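Local coordinates for protein oxidoreductase (Ralstonia eutropha, PDB 3HJ9) that binds flavin mononucleotide and probably acts as an FMN-dependent oxidoreductase of the nitroreductase family, at residues Q64-N76 with Y105-K117. Numbering follows the deposited sequence.
Sequences QLSELLWAAAGVN and YRYDPVHHCLELK
Helix 64-73 lies against the hairpin of strands 105-108 and 113-116, its axis 9.9 Å from that of strand 105-108 and inclined to it by 66°, and the chain then passes the hairpin turn at Val75. This is helix-on-sheet packing in the alpha+beta fold of the nitroreductase family, built on an antiparallel sheet; a G1 beta bulge, with His112 and Cys113 both facing Asp108, shapes the turn. Tyr107 has CG anti to the backbone N (chi1 175°), which carries its ring to the helix: Leu69 CB sits over one face, 3.9 Å from the centroid in a CH-pi contact, while Ala73 CB meets the edge at CD2. Pro109 N lies over the opposite face, offset toward the rim, so the ring is sandwiched between Leu69 and the start of the turn. Further along, the Leu69 and Leu114 side chains cross at about a right angle, CD1 of Leu69 3.6 Å from CD2 of Leu114, and the tips of Leu65 and Leu114 meet through CD2 and CD1. Leu69 and Ala73 also touch strand 94-100, carrying this apolar layer onto the next strand. On the other flank, His112 NE2 donates in its ring plane to Ser66 OG, 2.7 Å away, and Ser66 OG is itself bonded to Pro32 O. The same imidazole uses ND1 to reach Tyr107 OH at 2.6 Å, so both nitrogens are engaged and the ring's rotation is fixed. Past the helix, Val75 CG2 packs on Pro109 CB at 4.0 Å. One water closes the join, accepting from Val75 N, bonding to Tyr107 OH and donating to Pro109 O at 2.6 Å.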
# COMPACT_ATOMS: atom_id res chain seq x y z
N GLN A 64 -5.01 -15.69 -14.41
CA GLN A 64 -4.23 -14.55 -13.96
C GLN A 64 -5.12 -13.38 -13.59
O GLN A 64 -4.87 -12.74 -12.58
CB GLN A 64 -3.16 -14.12 -14.95
CG GLN A 64 -1.96 -15.05 -14.99
CD GLN A 64 -0.81 -14.48 -15.81
OE1 GLN A 64 -0.99 -13.55 -16.60
NE2 GLN A 64 0.39 -15.06 -15.64
N LEU A 65 -6.15 -13.09 -14.39
CA LEU A 65 -7.09 -12.01 -14.01
C LEU A 65 -7.69 -12.29 -12.62
O LEU A 65 -7.76 -11.41 -11.77
CB LEU A 65 -8.20 -11.88 -15.04
CG LEU A 65 -9.25 -10.78 -14.87
CD1 LEU A 65 -8.60 -9.39 -14.75
CD2 LEU A 65 -10.25 -10.88 -16.05
N SER A 66 -8.06 -13.55 -12.40
CA SER A 66 -8.64 -13.99 -11.14
C SER A 66 -7.72 -13.79 -9.95
O SER A 66 -8.11 -13.19 -8.95
CB SER A 66 -9.02 -15.47 -11.23
OG SER A 66 -9.39 -16.01 -9.97
N GLU A 67 -6.50 -14.31 -10.07
CA GLU A 67 -5.51 -14.20 -8.99
C GLU A 67 -5.10 -12.75 -8.68
O GLU A 67 -4.95 -12.40 -7.52
CB GLU A 67 -4.31 -15.11 -9.27
CG GLU A 67 -4.67 -16.60 -9.22
CD GLU A 67 -3.52 -17.52 -9.51
OE1 GLU A 67 -2.50 -17.07 -10.08
OE2 GLU A 67 -3.62 -18.71 -9.14
N LEU A 68 -4.98 -11.92 -9.70
CA LEU A 68 -4.66 -10.48 -9.58
C LEU A 68 -5.73 -9.76 -8.77
O LEU A 68 -5.42 -9.01 -7.80
CB LEU A 68 -4.60 -9.83 -10.99
CG LEU A 68 -4.49 -8.31 -11.10
CD1 LEU A 68 -3.15 -7.81 -10.48
CD2 LEU A 68 -4.67 -7.86 -12.57
N LEU A 69 -6.99 -9.96 -9.19
CA LEU A 69 -8.12 -9.36 -8.51
C LEU A 69 -8.21 -9.85 -7.06
O LEU A 69 -8.40 -9.05 -6.19
CB LEU A 69 -9.45 -9.57 -9.27
CG LEU A 69 -9.54 -8.75 -10.57
CD1 LEU A 69 -10.71 -9.23 -11.38
CD2 LEU A 69 -9.67 -7.25 -10.30
N TRP A 70 -8.04 -11.16 -6.83
CA TRP A 70 -8.03 -11.71 -5.47
C TRP A 70 -6.87 -11.13 -4.62
O TRP A 70 -7.07 -10.80 -3.43
CB TRP A 70 -7.98 -13.23 -5.50
CG TRP A 70 -8.02 -13.80 -4.15
CD1 TRP A 70 -9.12 -14.04 -3.38
CD2 TRP A 70 -6.89 -14.18 -3.38
NE1 TRP A 70 -8.74 -14.54 -2.16
CE2 TRP A 70 -7.37 -14.63 -2.13
CE3 TRP A 70 -5.51 -14.18 -3.63
CZ2 TRP A 70 -6.53 -15.10 -1.13
CZ3 TRP A 70 -4.66 -14.65 -2.62
CH2 TRP A 70 -5.17 -15.11 -1.39
N ALA A 71 -5.67 -11.06 -5.21
CA ALA A 71 -4.50 -10.48 -4.56
C ALA A 71 -4.85 -9.06 -4.11
O ALA A 71 -4.76 -8.75 -2.91
CB ALA A 71 -3.25 -10.49 -5.49
N ALA A 72 -5.40 -8.26 -5.03
CA ALA A 72 -5.74 -6.84 -4.73
C ALA A 72 -6.89 -6.64 -3.74
O ALA A 72 -6.76 -5.83 -2.79
CB ALA A 72 -6.01 -6.05 -6.02
N ALA A 73 -7.98 -7.40 -3.90
CA ALA A 73 -9.23 -7.13 -3.16
C ALA A 73 -10.00 -8.32 -2.60
O ALA A 73 -11.09 -8.12 -2.08
CB ALA A 73 -10.17 -6.39 -4.14
N GLY A 74 -9.43 -9.52 -2.69
CA GLY A 74 -10.13 -10.73 -2.40
C GLY A 74 -10.40 -11.01 -0.94
O GLY A 74 -9.77 -10.39 -0.07
N VAL A 75 -11.35 -11.92 -0.71
CA VAL A 75 -11.67 -12.43 0.62
C VAL A 75 -10.64 -13.52 0.93
O VAL A 75 -10.44 -14.43 0.15
CB VAL A 75 -13.09 -13.00 0.70
CG1 VAL A 75 -13.34 -13.81 2.02
CG2 VAL A 75 -14.12 -11.85 0.50
N ASN A 76 -9.95 -13.40 2.05
CA ASN A 76 -8.95 -14.42 2.49
C ASN A 76 -9.38 -15.14 3.75
O ASN A 76 -8.75 -16.12 4.10
CB ASN A 76 -7.52 -13.83 2.59
CG ASN A 76 -7.35 -12.75 3.66
OD1 ASN A 76 -8.29 -12.37 4.37
ND2 ASN A 76 -6.14 -12.27 3.79
N TYR A 105 -15.75 -3.17 -15.44
CA TYR A 105 -16.36 -4.05 -14.45
C TYR A 105 -16.01 -3.67 -13.03
O TYR A 105 -14.96 -3.10 -12.82
CB TYR A 105 -15.90 -5.50 -14.68
CG TYR A 105 -16.47 -6.11 -15.93
CD1 TYR A 105 -15.91 -5.84 -17.17
CD2 TYR A 105 -17.60 -6.93 -15.87
CE1 TYR A 105 -16.47 -6.38 -18.36
CE2 TYR A 105 -18.16 -7.49 -17.05
CZ TYR A 105 -17.60 -7.22 -18.27
OH TYR A 105 -18.17 -7.76 -19.38
N ARG A 106 -16.89 -4.02 -12.08
CA ARG A 106 -16.61 -3.89 -10.66
C ARG A 106 -16.37 -5.32 -10.14
O ARG A 106 -17.17 -6.23 -10.38
CB ARG A 106 -17.75 -3.24 -9.87
CG ARG A 106 -17.35 -2.90 -8.42
CD ARG A 106 -18.45 -2.20 -7.69
NE ARG A 106 -19.63 -3.04 -7.57
CZ ARG A 106 -20.86 -2.63 -7.22
NH1 ARG A 106 -21.12 -1.35 -6.91
NH2 ARG A 106 -21.85 -3.52 -7.16
N TYR A 107 -15.25 -5.48 -9.43
CA TYR A 107 -14.91 -6.74 -8.79
C TYR A 107 -15.71 -6.87 -7.50
O TYR A 107 -15.67 -5.99 -6.66
CB TYR A 107 -13.42 -6.81 -8.50
CG TYR A 107 -13.03 -8.04 -7.74
CD1 TYR A 107 -13.15 -9.31 -8.31
CD2 TYR A 107 -12.50 -7.96 -6.44
CE1 TYR A 107 -12.77 -10.47 -7.59
CE2 TYR A 107 -12.11 -9.11 -5.73
CZ TYR A 107 -12.26 -10.36 -6.31
OH TYR A 107 -11.90 -11.49 -5.62
N ASP A 108 -16.42 -7.99 -7.36
CA ASP A 108 -17.19 -8.33 -6.17
C ASP A 108 -16.34 -9.38 -5.43
O ASP A 108 -16.29 -10.53 -5.87
CB ASP A 108 -18.55 -8.88 -6.59
CG ASP A 108 -19.39 -9.34 -5.43
OD1 ASP A 108 -19.00 -9.29 -4.25
OD2 ASP A 108 -20.50 -9.81 -5.73
N PRO A 109 -15.72 -9.01 -4.29
CA PRO A 109 -14.89 -10.00 -3.56
C PRO A 109 -15.60 -11.18 -2.93
O PRO A 109 -15.07 -12.27 -2.98
CB PRO A 109 -14.26 -9.17 -2.45
CG PRO A 109 -14.24 -7.80 -3.00
CD PRO A 109 -15.55 -7.67 -3.70
N VAL A 110 -16.80 -10.96 -2.38
CA VAL A 110 -17.55 -12.00 -1.70
C VAL A 110 -17.93 -13.15 -2.66
O VAL A 110 -17.91 -14.31 -2.24
CB VAL A 110 -18.80 -11.41 -0.95
CG1 VAL A 110 -19.72 -12.52 -0.41
CG2 VAL A 110 -18.33 -10.44 0.16
N HIS A 111 -18.23 -12.82 -3.92
CA HIS A 111 -18.60 -13.80 -4.95
C HIS A 111 -17.52 -14.05 -6.00
O HIS A 111 -17.73 -14.87 -6.89
CB HIS A 111 -19.92 -13.39 -5.63
CG HIS A 111 -21.06 -13.27 -4.67
ND1 HIS A 111 -21.76 -14.37 -4.22
CD2 HIS A 111 -21.60 -12.20 -4.06
CE1 HIS A 111 -22.69 -13.97 -3.37
NE2 HIS A 111 -22.62 -12.66 -3.26
N HIS A 112 -16.39 -13.36 -5.88
CA HIS A 112 -15.24 -13.47 -6.75
C HIS A 112 -15.66 -13.47 -8.22
O HIS A 112 -15.48 -14.44 -8.93
CB HIS A 112 -14.39 -14.69 -6.37
CG HIS A 112 -13.06 -14.75 -7.07
ND1 HIS A 112 -12.14 -13.73 -7.01
CD2 HIS A 112 -12.49 -15.73 -7.81
CE1 HIS A 112 -11.08 -14.06 -7.71
NE2 HIS A 112 -11.27 -15.26 -8.21
N CYS A 113 -16.32 -12.39 -8.61
CA CYS A 113 -16.73 -12.21 -9.98
C CYS A 113 -16.69 -10.73 -10.33
O CYS A 113 -16.59 -9.88 -9.44
CB CYS A 113 -18.12 -12.79 -10.19
SG CYS A 113 -19.32 -11.92 -9.26
N LEU A 114 -16.84 -10.48 -11.63
CA LEU A 114 -16.88 -9.14 -12.23
C LEU A 114 -18.32 -8.82 -12.71
O LEU A 114 -18.93 -9.62 -13.37
CB LEU A 114 -15.90 -9.09 -13.41
CG LEU A 114 -14.39 -9.22 -13.12
CD1 LEU A 114 -13.58 -9.39 -14.43
CD2 LEU A 114 -13.96 -8.02 -12.35
N GLU A 115 -18.84 -7.66 -12.32
CA GLU A 115 -20.18 -7.18 -12.66
C GLU A 115 -20.00 -5.97 -13.57
O GLU A 115 -19.23 -5.07 -13.25
CB GLU A 115 -20.92 -6.75 -11.40
CG GLU A 115 -21.20 -7.88 -10.43
CD GLU A 115 -22.00 -7.45 -9.16
OE1 GLU A 115 -23.04 -8.09 -8.89
OE2 GLU A 115 -21.61 -6.47 -8.45
N LEU A 116 -20.67 -5.97 -14.72
CA LEU A 116 -20.57 -4.87 -15.71
C LEU A 116 -21.09 -3.54 -15.13
O LEU A 116 -22.18 -3.50 -14.56
CB LEU A 116 -21.29 -5.24 -17.02
CG LEU A 116 -21.23 -4.26 -18.20
CD1 LEU A 116 -19.79 -4.11 -18.69
CD2 LEU A 116 -22.17 -4.76 -19.31
N LYS A 117 -20.25 -2.52 -15.21
CA LYS A 117 -20.54 -1.14 -14.80
C LYS A 117 -20.79 -0.30 -16.06
O LYS A 117 -21.70 0.53 -16.06
CB LYS A 117 -19.35 -0.55 -14.02
CG LYS A 117 -19.52 0.88 -13.50
CD LYS A 117 -20.65 1.00 -12.43
CE LYS A 117 -21.00 2.45 -12.21
NZ LYS A 117 -22.19 2.71 -11.37
O HOH W 1 -12.55 -12.85 -3.30